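Local coordinates for ferredoxin-like protein of unknown function (Thermobifida fusca, PDB 3BGU) that is of unknown function but forms a dimer of ferredoxin-like, stress-responsive A/B barrel subunits, each able to hold a small aromatic molecule in a pocket, at residues Ile22-Leu27 and Ala107-Val112; Phe28-Thr33 and Ala103-Asp108; Lys48-Ile53 and His92-Ala97. All coordinates share one frame; numbering follows the deposited sequence.

Contact 1: Ile22-Leu27 and Ala107-Val112; sequences IRHIAL and ADRVAV. With NBZ (nitrobenzene), chain N; EDO (1,2-ethanediol), chain I.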
loop_
_atom_site.group_PDB
_atom_site.type_symbol
_atom_site.label_atom_id
_atom_site.label_comp_id
_atom_site.label_asym_id
_atom_site.label_seq_id
_atom_site.Cartn_x
_atom_site.Cartn_y
_atom_site.Cartn_z
ATOM N N ILE A 22 -6.753 -2.608 -10.349
ATOM C CA ILE A 22 -5.326 -2.445 -10.106
ATOM C C ILE A 22 -5.169 -1.604 -8.877
ATOM O O ILE A 22 -5.647 -0.450 -8.833
ATOM C CB ILE A 22 -4.616 -1.762 -11.280
ATOM C CG1 ILE A 22 -4.733 -2.590 -12.560
ATOM C CG2 ILE A 22 -3.145 -1.504 -10.938
ATOM C CD1 ILE A 22 -4.188 -1.957 -13.752
ATOM N N ARG A 23 -4.518 -2.145 -7.864
ATOM C CA ARG A 23 -4.127 -1.352 -6.698
ATOM C C ARG A 23 -2.709 -0.820 -6.882
ATOM O O ARG A 23 -1.770 -1.556 -7.000
ATOM C CB ARG A 23 -4.297 -2.102 -5.390
ATOM C CG ARG A 23 -3.716 -1.392 -4.209
ATOM C CD ARG A 23 -4.382 -1.878 -2.895
ATOM N NE ARG A 23 -5.769 -1.428 -2.834
ATOM C CZ ARG A 23 -6.588 -1.743 -1.832
ATOM N NH1 ARG A 23 -6.137 -2.446 -0.820
ATOM N NH2 ARG A 23 -7.821 -1.292 -1.853
ATOM N N HIS A 24 -2.621 0.489 -7.024
ATOM C CA HIS A 24 -1.349 1.205 -7.031
ATOM C C HIS A 24 -1.022 1.638 -5.609
ATOM O O HIS A 24 -1.846 2.264 -4.897
ATOM C CB HIS A 24 -1.449 2.456 -7.899
ATOM C CG HIS A 24 -0.322 3.414 -7.682
ATOM N ND1 HIS A 24 0.964 3.076 -8.034
ATOM C CD2 HIS A 24 -0.255 4.663 -7.151
ATOM C CE1 HIS A 24 1.776 4.056 -7.709
ATOM N NE2 HIS A 24 1.067 5.029 -7.163
ATOM N N ILE A 25 0.224 1.425 -5.227
ATOM C CA ILE A 25 0.772 1.904 -3.968
ATOM C C ILE A 25 2.106 2.582 -4.207
ATOM O O ILE A 25 2.992 2.031 -4.915
ATOM C CB ILE A 25 1.009 0.805 -2.984
ATOM C CG1 ILE A 25 -0.355 0.178 -2.616
ATOM C CG2 ILE A 25 1.678 1.294 -1.693
ATOM C CD1 ILE A 25 -0.229 -1.242 -1.954
ATOM N N ALA A 26 2.266 3.742 -3.592
ATOM C CA ALA A 26 3.573 4.383 -3.450
ATOM C C ALA A 26 3.857 4.742 -1.999
ATOM O O ALA A 26 3.008 5.303 -1.331
ATOM C CB ALA A 26 3.654 5.647 -4.315
ATOM N N LEU A 27 5.069 4.404 -1.553
ATOM C CA LEU A 27 5.549 4.800 -0.231
ATOM C C LEU A 27 6.701 5.808 -0.400
ATOM O O LEU A 27 7.581 5.596 -1.240
ATOM C CB LEU A 27 6.022 3.625 0.596
ATOM C CG LEU A 27 5.050 2.459 0.733
ATOM C CD1 LEU A 27 5.611 1.353 1.639
ATOM C CD2 LEU A 27 3.653 2.905 1.257
ATOM N N ALA A 107 13.273 11.668 -0.497
ATOM C CA ALA A 107 14.559 11.000 -0.369
ATOM C C ALA A 107 14.466 9.662 -1.084
ATOM O O ALA A 107 15.423 9.203 -1.728
ATOM C CB ALA A 107 14.958 10.819 1.111
ATOM N N ASP A 108 13.287 9.037 -0.998
ATOM C CA ASP A 108 13.011 7.866 -1.739
ATOM C C ASP A 108 11.514 7.665 -1.975
ATOM O O ASP A 108 10.683 8.218 -1.267
ATOM C CB ASP A 108 13.568 6.662 -1.039
ATOM C CG ASP A 108 13.553 5.477 -1.916
ATOM O OD1 ASP A 108 13.714 5.644 -3.181
ATOM O OD2 ASP A 108 13.370 4.398 -1.344
ATOM N N ARG A 109 11.221 6.884 -3.006
ATOM C CA ARG A 109 9.838 6.486 -3.339
ATOM C C ARG A 109 9.883 5.043 -3.842
ATOM O O ARG A 109 10.709 4.737 -4.735
ATOM C CB ARG A 109 9.272 7.349 -4.440
ATOM C CG ARG A 109 7.932 6.935 -5.018
ATOM C CD ARG A 109 7.550 7.713 -6.278
ATOM N NE ARG A 109 6.313 7.207 -6.842
ATOM C CZ ARG A 109 6.240 6.171 -7.684
ATOM N NH1 ARG A 109 7.327 5.500 -8.061
ATOM N NH2 ARG A 109 5.067 5.735 -8.142
ATOM N N VAL A 110 9.039 4.148 -3.299
ATOM C CA VAL A 110 8.969 2.805 -3.809
ATOM C C VAL A 110 7.518 2.539 -4.138
ATOM O O VAL A 110 6.606 2.992 -3.402
ATOM C CB VAL A 110 9.471 1.786 -2.791
ATOM C CG1 VAL A 110 9.158 0.349 -3.280
ATOM C CG2 VAL A 110 10.950 1.954 -2.489
ATOM N N ALA A 111 7.277 1.842 -5.236
ATOM C CA ALA A 111 5.905 1.623 -5.743
ATOM C C ALA A 111 5.733 0.147 -6.221
ATOM O O ALA A 111 6.683 -0.547 -6.656
ATOM C CB ALA A 111 5.607 2.585 -6.895
ATOM N N VAL A 112 4.463 -0.267 -6.169
ATOM C CA VAL A 112 3.970 -1.505 -6.750
ATOM C C VAL A 112 2.565 -1.221 -7.295
ATOM O O VAL A 112 1.775 -0.486 -6.681
ATOM C CB VAL A 112 3.916 -2.684 -5.692
ATOM C CG1 VAL A 112 3.088 -3.848 -6.195
ATOM C CG2 VAL A 112 5.354 -3.161 -5.329
HETATM C C1 NBZ N . 0.499 8.779 -6.718
HETATM C C2 NBZ N . -0.591 9.622 -6.561
HETATM C C3 NBZ N . -0.426 10.930 -6.208
HETATM C C4 NBZ N . 0.855 11.434 -6.096
HETATM C C5 NBZ N . 1.975 10.620 -6.244
HETATM C C6 NBZ N . 1.803 9.272 -6.595
HETATM N N1 NBZ N . 2.908 8.411 -6.788
HETATM O O1 NBZ N . 4.066 8.744 -6.507
HETATM O O2 NBZ N . 2.746 7.249 -7.229
HETATM C C1 EDO I . 12.842 2.875 -5.650
HETATM O O1 EDO I . 13.607 3.178 -4.498
HETATM C C2 EDO I . 13.362 1.845 -6.654
HETATM O O2 EDO I . 14.758 1.485 -6.518
#
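The first strand of the ferredoxin-like fold, 21-30, pairs here with the last, 106-115, and the two build the polar floor of the nitrobenzene pocket. The segments run antiparallel, with axes 4.6 Å apart. Ile25 faces Val112 and Leu27 faces Val110 as hydrogen-bonded pairs. Each pair is closed by two backbone bonds, such as Leu27 N to Val110 O at 2.8 Å. Ala26 and Ala111 form the non-hydrogen-bonded pair between them. One face bears Ile25, Leu27, Val110 and Val112 and is covered in part by the second subunit, whose Val77 meets Ile25 and whose Tyr72 meets Val110. The other face carries His24, Ala26, Arg109 and Ala111. There the nitro group is gripped by three bonds. Arg109 donates NE to nitrobenzene O1 at 2.7 Å and NH2 to nitrobenzene O2 at 2.9 Å, so the nitro group meets the guanidinium at its edge and in its plane. His24 NE2 donates to the same O2 at 2.8 Å. The His24 ring lies 19° from the Arg109 guanidinium plane, and His24 CE1 is 3.7 Å from Arg109 NH2. Arg109 reaches the site with CG anti to the backbone N (chi1 172°) and the chain extended to NE. Ala26 CB lies 3.4 Å from nitrobenzene O2, and this small side chain leaves the nitro group close to the strand. Gln113 NE2 bonds His24 ND1, consistent with His24 NE2 carrying the proton given to the nitro oxygen. A leucine in place of Arg109 would probably leave O1 without its donor and O2 with His24 alone, the nitro group freer to turn. Two N-H donors of one guanidinium, with a histidine N-H beside them, suit a flat two-oxygen group, which is consistent with a natural ligand bearing a carboxylate or similar acceptor.

Contact 2: Phe28-Thr33 and Ala103-Asp108; sequences FRWNDT and APMLAD. With NBZ (nitrobenzene), chain N; EDO (1,2-ethanediol), chain I; EDO (1,2-ethanediol), chain J.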
loop_
_atom_site.group_PDB
_atom_site.type_symbol
_atom_site.label_atom_id
_atom_site.label_comp_id
_atom_site.label_asym_id
_atom_site.label_seq_id
_atom_site.Cartn_x
_atom_site.Cartn_y
_atom_site.Cartn_z
ATOM N N PHE A 28 6.619 6.896 0.360
ATOM C CA PHE A 28 7.572 7.976 0.341
ATOM C C PHE A 28 8.384 8.040 1.630
ATOM O O PHE A 28 7.855 7.866 2.733
ATOM C CB PHE A 28 6.876 9.318 0.195
ATOM C CG PHE A 28 5.902 9.398 -0.924
ATOM C CD1 PHE A 28 6.141 8.827 -2.168
ATOM C CD2 PHE A 28 4.750 10.167 -0.757
ATOM C CE1 PHE A 28 5.122 8.956 -3.167
ATOM C CE2 PHE A 28 3.767 10.269 -1.730
ATOM C CZ PHE A 28 3.949 9.680 -2.925
ATOM N N ARG A 29 9.661 8.365 1.458
ATOM C CA ARG A 29 10.623 8.691 2.535
ATOM C C ARG A 29 11.078 10.133 2.281
ATOM O O ARG A 29 11.719 10.410 1.255
ATOM C CB ARG A 29 11.821 7.744 2.465
ATOM C CG ARG A 29 12.980 8.053 3.441
ATOM C CD ARG A 29 13.967 6.863 3.558
ATOM N NE ARG A 29 15.044 6.935 2.578
ATOM C CZ ARG A 29 16.203 7.567 2.784
ATOM N NH1 ARG A 29 16.455 8.156 3.943
ATOM N NH2 ARG A 29 17.126 7.572 1.844
ATOM N N TRP A 30 10.749 11.055 3.184
ATOM C CA TRP A 30 11.040 12.471 2.966
ATOM C C TRP A 30 12.533 12.711 3.079
ATOM O O TRP A 30 13.224 11.939 3.757
ATOM C CB TRP A 30 10.300 13.363 3.941
ATOM C CG TRP A 30 8.821 13.187 3.981
ATOM C CD1 TRP A 30 8.056 12.989 5.100
ATOM C CD2 TRP A 30 7.915 13.196 2.874
ATOM N NE1 TRP A 30 6.768 12.924 4.763
ATOM C CE2 TRP A 30 6.630 13.022 3.400
ATOM C CE3 TRP A 30 8.057 13.378 1.479
ATOM C CZ2 TRP A 30 5.495 13.029 2.599
ATOM C CZ3 TRP A 30 6.922 13.346 0.676
ATOM C CH2 TRP A 30 5.654 13.136 1.244
ATOM N N ASN A 31 13.007 13.761 2.404
ATOM C CA ASN A 31 14.383 14.205 2.584
ATOM C C ASN A 31 14.406 15.224 3.765
ATOM O O ASN A 31 13.373 15.475 4.397
ATOM C CB ASN A 31 14.994 14.711 1.250
ATOM C CG ASN A 31 14.246 15.841 0.680
ATOM O OD1 ASN A 31 13.812 16.718 1.412
ATOM N ND2 ASN A 31 14.142 15.893 -0.663
ATOM N N ASP A 32 15.588 15.772 4.075
ATOM C CA ASP A 32 15.787 16.692 5.226
ATOM C C ASP A 32 15.064 18.017 5.034
ATOM O O ASP A 32 14.817 18.756 5.988
ATOM C CB ASP A 32 17.274 17.021 5.408
ATOM C CG ASP A 32 18.085 15.833 5.870
ATOM O OD1 ASP A 32 17.484 14.917 6.436
ATOM O OD2 ASP A 32 19.327 15.836 5.698
ATOM N N THR A 33 14.781 18.316 3.776
ATOM C CA THR A 33 14.058 19.519 3.360
ATOM C C THR A 33 12.655 19.626 3.976
ATOM O O THR A 33 12.134 20.725 4.129
ATOM C CB THR A 33 13.961 19.542 1.802
ATOM O OG1 THR A 33 14.805 20.575 1.281
ATOM C CG2 THR A 33 12.502 19.674 1.284
ATOM N N ALA A 103 7.710 15.658 -5.659
ATOM C CA ALA A 103 9.053 15.307 -6.144
ATOM C C ALA A 103 10.233 15.933 -5.363
ATOM O O ALA A 103 11.160 15.230 -4.965
ATOM C CB ALA A 103 9.158 15.579 -7.648
ATOM N N PRO A 104 10.212 17.252 -5.106
ATOM C CA PRO A 104 11.324 17.891 -4.380
ATOM C C PRO A 104 11.463 17.464 -2.919
ATOM O O PRO A 104 12.504 17.644 -2.307
ATOM C CB PRO A 104 10.999 19.392 -4.478
ATOM C CG PRO A 104 9.857 19.528 -5.354
ATOM C CD PRO A 104 9.194 18.226 -5.519
HETATM N N MSE A 105 10.407 16.868 -2.383
HETATM C CA MSE A 105 10.382 16.425 -1.007
HETATM C C MSE A 105 10.965 15.029 -0.769
HETATM O O MSE A 105 11.192 14.634 0.392
HETATM C CB MSE A 105 8.937 16.420 -0.570
HETATM C CG MSE A 105 8.300 17.736 -0.711
HETATM SE SE MSE A 105 6.435 17.597 -0.254
HETATM C CE MSE A 105 6.534 17.181 1.648
ATOM N N LEU A 106 11.243 14.286 -1.839
ATOM C CA LEU A 106 11.559 12.862 -1.733
ATOM C C LEU A 106 13.016 12.535 -1.483
ATOM O O LEU A 106 13.891 13.051 -2.166
ATOM C CB LEU A 106 11.120 12.136 -3.003
ATOM C CG LEU A 106 9.596 12.048 -3.207
ATOM C CD1 LEU A 106 9.237 11.437 -4.596
ATOM C CD2 LEU A 106 8.881 11.289 -2.110
ATOM N N ALA A 107 13.273 11.668 -0.497
ATOM C CA ALA A 107 14.559 11.000 -0.369
ATOM C C ALA A 107 14.466 9.662 -1.084
ATOM O O ALA A 107 15.423 9.203 -1.728
ATOM C CB ALA A 107 14.958 10.819 1.111
ATOM N N ASP A 108 13.287 9.037 -0.998
ATOM C CA ASP A 108 13.011 7.866 -1.739
ATOM C C ASP A 108 11.514 7.665 -1.975
ATOM O O ASP A 108 10.683 8.218 -1.267
ATOM C CB ASP A 108 13.568 6.662 -1.039
ATOM C CG ASP A 108 13.553 5.477 -1.916
ATOM O OD1 ASP A 108 13.714 5.644 -3.181
ATOM O OD2 ASP A 108 13.370 4.398 -1.344
HETATM C C1 NBZ N . 0.499 8.779 -6.718
HETATM C C2 NBZ N . -0.591 9.622 -6.561
HETATM C C3 NBZ N . -0.426 10.930 -6.208
HETATM C C4 NBZ N . 0.855 11.434 -6.096
HETATM C C5 NBZ N . 1.975 10.620 -6.244
HETATM C C6 NBZ N . 1.803 9.272 -6.595
HETATM N N1 NBZ N . 2.908 8.411 -6.788
HETATM O O1 NBZ N . 4.066 8.744 -6.507
HETATM O O2 NBZ N . 2.746 7.249 -7.229
HETATM C C1 EDO I . 12.842 2.875 -5.650
HETATM O O1 EDO I . 13.607 3.178 -4.498
HETATM C C2 EDO I . 13.362 1.845 -6.654
HETATM O O2 EDO I . 14.758 1.485 -6.518
HETATM C C1 EDO J . 11.926 12.650 8.222
HETATM O O1 EDO J . 13.342 12.858 8.219
HETATM C C2 EDO J . 11.667 11.458 7.334
HETATM O O2 EDO J . 12.886 11.063 6.673
#
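Trp30 lays its indole alongside Met105, a selenomethionine, and the two side chains point the same way. Met105 bends at its last torsion (chi3 66°), which brings CE over the six-membered ring of Trp30. Met105 CE is 4.0 Å from that ring's centroid and 12° off its normal, a CH-pi contact. The selenium lies obliquely to the same ring, a Met-aromatic contact. Phe28 CB covers the face of Trp30 opposite Met105 CE. Val39 of helix 36-48 touches Trp30, and Val42 of the same helix touches Met105. Leu106 CD2 lies 3.6 Å from Phe28 CB and also meets Trp30 CZ3. The Phe28 ring turns its edge to nitrobenzene O1.

Asn31, just past the end of strand 21-30, ties the two segments with its side chain. Its ND2 donates to Pro104 O at 2.9 Å, with that acceptor close to the amide plane, and more weakly to Leu106 O. Its backbone N binds Met105 O at 2.8 Å. Asp108 turns its carboxylate elsewhere, to Tyr72 OH and an ethanediol.

Arg29 O accepts two backbone bonds, from Ala107 N at 2.7 Å and from Asp108 N at 3.1 Å. Two residues thus face one, and the register slips by one between Arg29 and Trp30. This is a classic beta bulge, placed where the last strand enters the sheet after helix 93-102.

Contact 3: Lys48-Ile53 and His92-Ala97; sequences KLPAAI and HPDHRA. With NBZ (nitrobenzene), chain N; EDO (1,2-ethanediol), chain G; EDO (1,2-ethanediol), chain E.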
loop_
_atom_site.group_PDB
_atom_site.type_symbol
_atom_site.label_atom_id
_atom_site.label_comp_id
_atom_site.label_asym_id
_atom_site.label_seq_id
_atom_site.Cartn_x
_atom_site.Cartn_y
_atom_site.Cartn_z
ATOM N N LYS A 48 -7.411 17.293 -2.837
ATOM C CA LYS A 48 -8.051 18.218 -3.817
ATOM C C LYS A 48 -7.656 17.999 -5.299
ATOM O O LYS A 48 -8.390 18.399 -6.181
ATOM C CB LYS A 48 -7.880 19.691 -3.394
ATOM C CG LYS A 48 -8.552 19.938 -2.011
ATOM C CD LYS A 48 -8.979 21.388 -1.811
ATOM C CE LYS A 48 -9.432 21.589 -0.369
ATOM N NZ LYS A 48 -9.922 22.943 -0.100
ATOM N N LEU A 49 -6.526 17.349 -5.527
ATOM C CA LEU A 49 -6.046 16.949 -6.841
ATOM C C LEU A 49 -6.018 15.423 -7.018
ATOM O O LEU A 49 -5.024 14.848 -7.440
ATOM C CB LEU A 49 -4.606 17.489 -7.017
ATOM C CG LEU A 49 -4.481 18.988 -7.106
ATOM C CD1 LEU A 49 -2.991 19.370 -7.011
ATOM C CD2 LEU A 49 -5.080 19.590 -8.379
ATOM N N PRO A 50 -7.133 14.749 -6.784
ATOM C CA PRO A 50 -7.036 13.313 -6.749
ATOM C C PRO A 50 -6.967 12.589 -8.126
ATOM O O PRO A 50 -6.820 11.373 -8.175
ATOM C CB PRO A 50 -8.347 12.926 -6.057
ATOM C CG PRO A 50 -9.266 13.862 -6.537
ATOM C CD PRO A 50 -8.513 15.167 -6.551
ATOM N N ALA A 51 -7.192 13.322 -9.218
ATOM C CA ALA A 51 -7.338 12.775 -10.572
ATOM C C ALA A 51 -8.505 11.769 -10.601
ATOM O O ALA A 51 -8.357 10.586 -10.987
ATOM C CB ALA A 51 -6.030 12.167 -11.049
ATOM N N ALA A 52 -9.664 12.261 -10.135
ATOM C CA ALA A 52 -10.864 11.445 -9.918
ATOM C C ALA A 52 -11.645 11.158 -11.215
ATOM O O ALA A 52 -12.841 11.460 -11.380
ATOM C CB ALA A 52 -11.742 12.025 -8.864
ATOM N N ILE A 53 -10.933 10.551 -12.160
ATOM C CA ILE A 53 -11.536 10.003 -13.368
ATOM C C ILE A 53 -12.464 8.838 -12.966
ATOM O O ILE A 53 -12.299 8.279 -11.880
ATOM C CB ILE A 53 -10.453 9.521 -14.370
ATOM C CG1 ILE A 53 -9.520 8.462 -13.774
ATOM C CG2 ILE A 53 -9.595 10.713 -14.797
ATOM C CD1 ILE A 53 -8.533 7.860 -14.798
ATOM N N HIS A 92 -3.261 12.427 -16.060
ATOM C CA HIS A 92 -4.258 13.429 -15.731
ATOM C C HIS A 92 -3.560 14.653 -15.148
ATOM O O HIS A 92 -2.605 14.539 -14.385
ATOM C CB HIS A 92 -5.256 12.859 -14.728
ATOM C CG HIS A 92 -6.483 13.686 -14.541
ATOM N ND1 HIS A 92 -6.509 14.793 -13.717
ATOM C CD2 HIS A 92 -7.752 13.507 -14.978
ATOM C CE1 HIS A 92 -7.736 15.298 -13.724
ATOM N NE2 HIS A 92 -8.509 14.531 -14.476
ATOM N N PRO A 93 -4.003 15.849 -15.524
ATOM C CA PRO A 93 -3.367 16.984 -14.953
ATOM C C PRO A 93 -3.280 17.070 -13.420
ATOM O O PRO A 93 -2.279 17.593 -12.894
ATOM C CB PRO A 93 -4.213 18.154 -15.523
ATOM C CG PRO A 93 -5.036 17.629 -16.527
ATOM C CD PRO A 93 -5.076 16.174 -16.466
ATOM N N ASP A 94 -4.309 16.600 -12.713
ATOM C CA ASP A 94 -4.268 16.611 -11.244
ATOM C C ASP A 94 -3.035 15.822 -10.788
ATOM O O ASP A 94 -2.324 16.190 -9.839
ATOM C CB ASP A 94 -5.456 15.864 -10.646
ATOM C CG ASP A 94 -6.746 16.632 -10.591
ATOM O OD1 ASP A 94 -6.919 17.710 -11.192
ATOM O OD2 ASP A 94 -7.613 16.149 -9.830
ATOM N N HIS A 95 -2.847 14.658 -11.416
ATOM C CA HIS A 95 -1.800 13.781 -11.046
ATOM C C HIS A 95 -0.421 14.348 -11.318
ATOM O O HIS A 95 0.472 14.264 -10.469
ATOM C CB HIS A 95 -2.009 12.447 -11.757
ATOM C CG HIS A 95 -1.034 11.408 -11.350
ATOM N ND1 HIS A 95 -1.126 10.759 -10.141
ATOM C CD2 HIS A 95 0.086 10.946 -11.951
ATOM C CE1 HIS A 95 -0.142 9.878 -10.051
ATOM N NE2 HIS A 95 0.608 9.969 -11.135
ATOM N N ARG A 96 -0.237 14.963 -12.487
ATOM C CA ARG A 96 1.034 15.589 -12.774
ATOM C C ARG A 96 1.287 16.744 -11.804
ATOM O O ARG A 96 2.400 16.922 -11.342
ATOM C CB ARG A 96 1.089 16.073 -14.200
ATOM C CG ARG A 96 1.014 14.997 -15.236
ATOM C CD ARG A 96 1.027 15.557 -16.655
ATOM N NE ARG A 96 -0.007 16.566 -16.901
ATOM C CZ ARG A 96 0.192 17.889 -16.956
ATOM N NH1 ARG A 96 1.403 18.412 -16.767
ATOM N NH2 ARG A 96 -0.842 18.698 -17.189
ATOM N N ALA A 97 0.248 17.496 -11.426
ATOM C CA ALA A 97 0.436 18.565 -10.421
ATOM C C ALA A 97 0.829 18.003 -9.047
ATOM O O ALA A 97 1.687 18.545 -8.363
ATOM C CB ALA A 97 -0.808 19.393 -10.312
HETATM C C1 NBZ N . 0.499 8.779 -6.718
HETATM C C2 NBZ N . -0.591 9.622 -6.561
HETATM C C3 NBZ N . -0.426 10.930 -6.208
HETATM C C4 NBZ N . 0.855 11.434 -6.096
HETATM C C5 NBZ N . 1.975 10.620 -6.244
HETATM C C6 NBZ N . 1.803 9.272 -6.595
HETATM N N1 NBZ N . 2.908 8.411 -6.788
HETATM O O1 NBZ N . 4.066 8.744 -6.507
HETATM O O2 NBZ N . 2.746 7.249 -7.229
HETATM C C1 EDO G . -11.897 14.477 -12.775
HETATM O O1 EDO G . -11.027 15.602 -12.682
HETATM C C2 EDO G . -12.158 14.138 -14.239
HETATM O O2 EDO G . -11.214 14.782 -15.101
HETATM C C1 EDO E . -4.633 10.572 -4.322
HETATM O O1 EDO E . -4.693 11.977 -4.643
HETATM C C2 EDO E . -5.713 9.957 -5.179
HETATM O O2 EDO E . -5.308 9.847 -6.524
#
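Asp94 and Ala51 form the close-packed part of this contact. Ala51 CB rests 3.8 Å from Asp94 CB and also meets the His92 ring and His95 CB. Leu49 packs on Asp94 too, with its CB and CD2. The Asp94 carboxylate reaches back to the turn after helix 36-48, where OD2 accepts from Ala51 N at 2.9 Å, though the OD2 position is doubtful. On one face of the His92 ring lies Ala51 CA, 4.0 Å from its centroid in a CH-pi contact, and Pro93 CD covers the opposite face. His92 is the N-cap of helix 93-102. With CG anti to the backbone N (chi1 -167°), its ND1 accepts from Asp94 N at 3.0 Å, nearly in the ring plane, and this bond fixes the ring's rotation. Ile53 CG2 comes against the ring at His92 CD2, 3.4 Å away. Farther along the helix, His95 turns from the loop to nitrobenzene, with CE1 3.5 Å from its C2, and its ring also meets that of Tyr89. The outer side is looser: a single methyl contact joins Leu49 CD1 to Ala97 CB at 4.0 Å. Ethanediol, probably from the crystallisation liquor, sits at His92 NE2, and a second molecule binds Pro50 O.

Contacts 1 and 2 are successive parts of one strand pairing, 21-30 with 106-115. Their centres are about 13 Å apart, they share Ala107 and Asp108, and they touch where Arg109 CG packs 3.9 Å from Phe28 CD1. Contact 3 lies on the helical side. Its centre is about 17 Å from that of contact 1 and about 20 Å from that of contact 2, and it touches neither. Nearest atoms are about 6 and 7 Å apart. Nitrobenzene bridges this gap: contact 1 holds its nitro group, Phe28 of contact 2 borders O1, and His95 of contact 3 meets its ring carbons. A short turn, 103-105, joins helix 93-102 to strand 106-115.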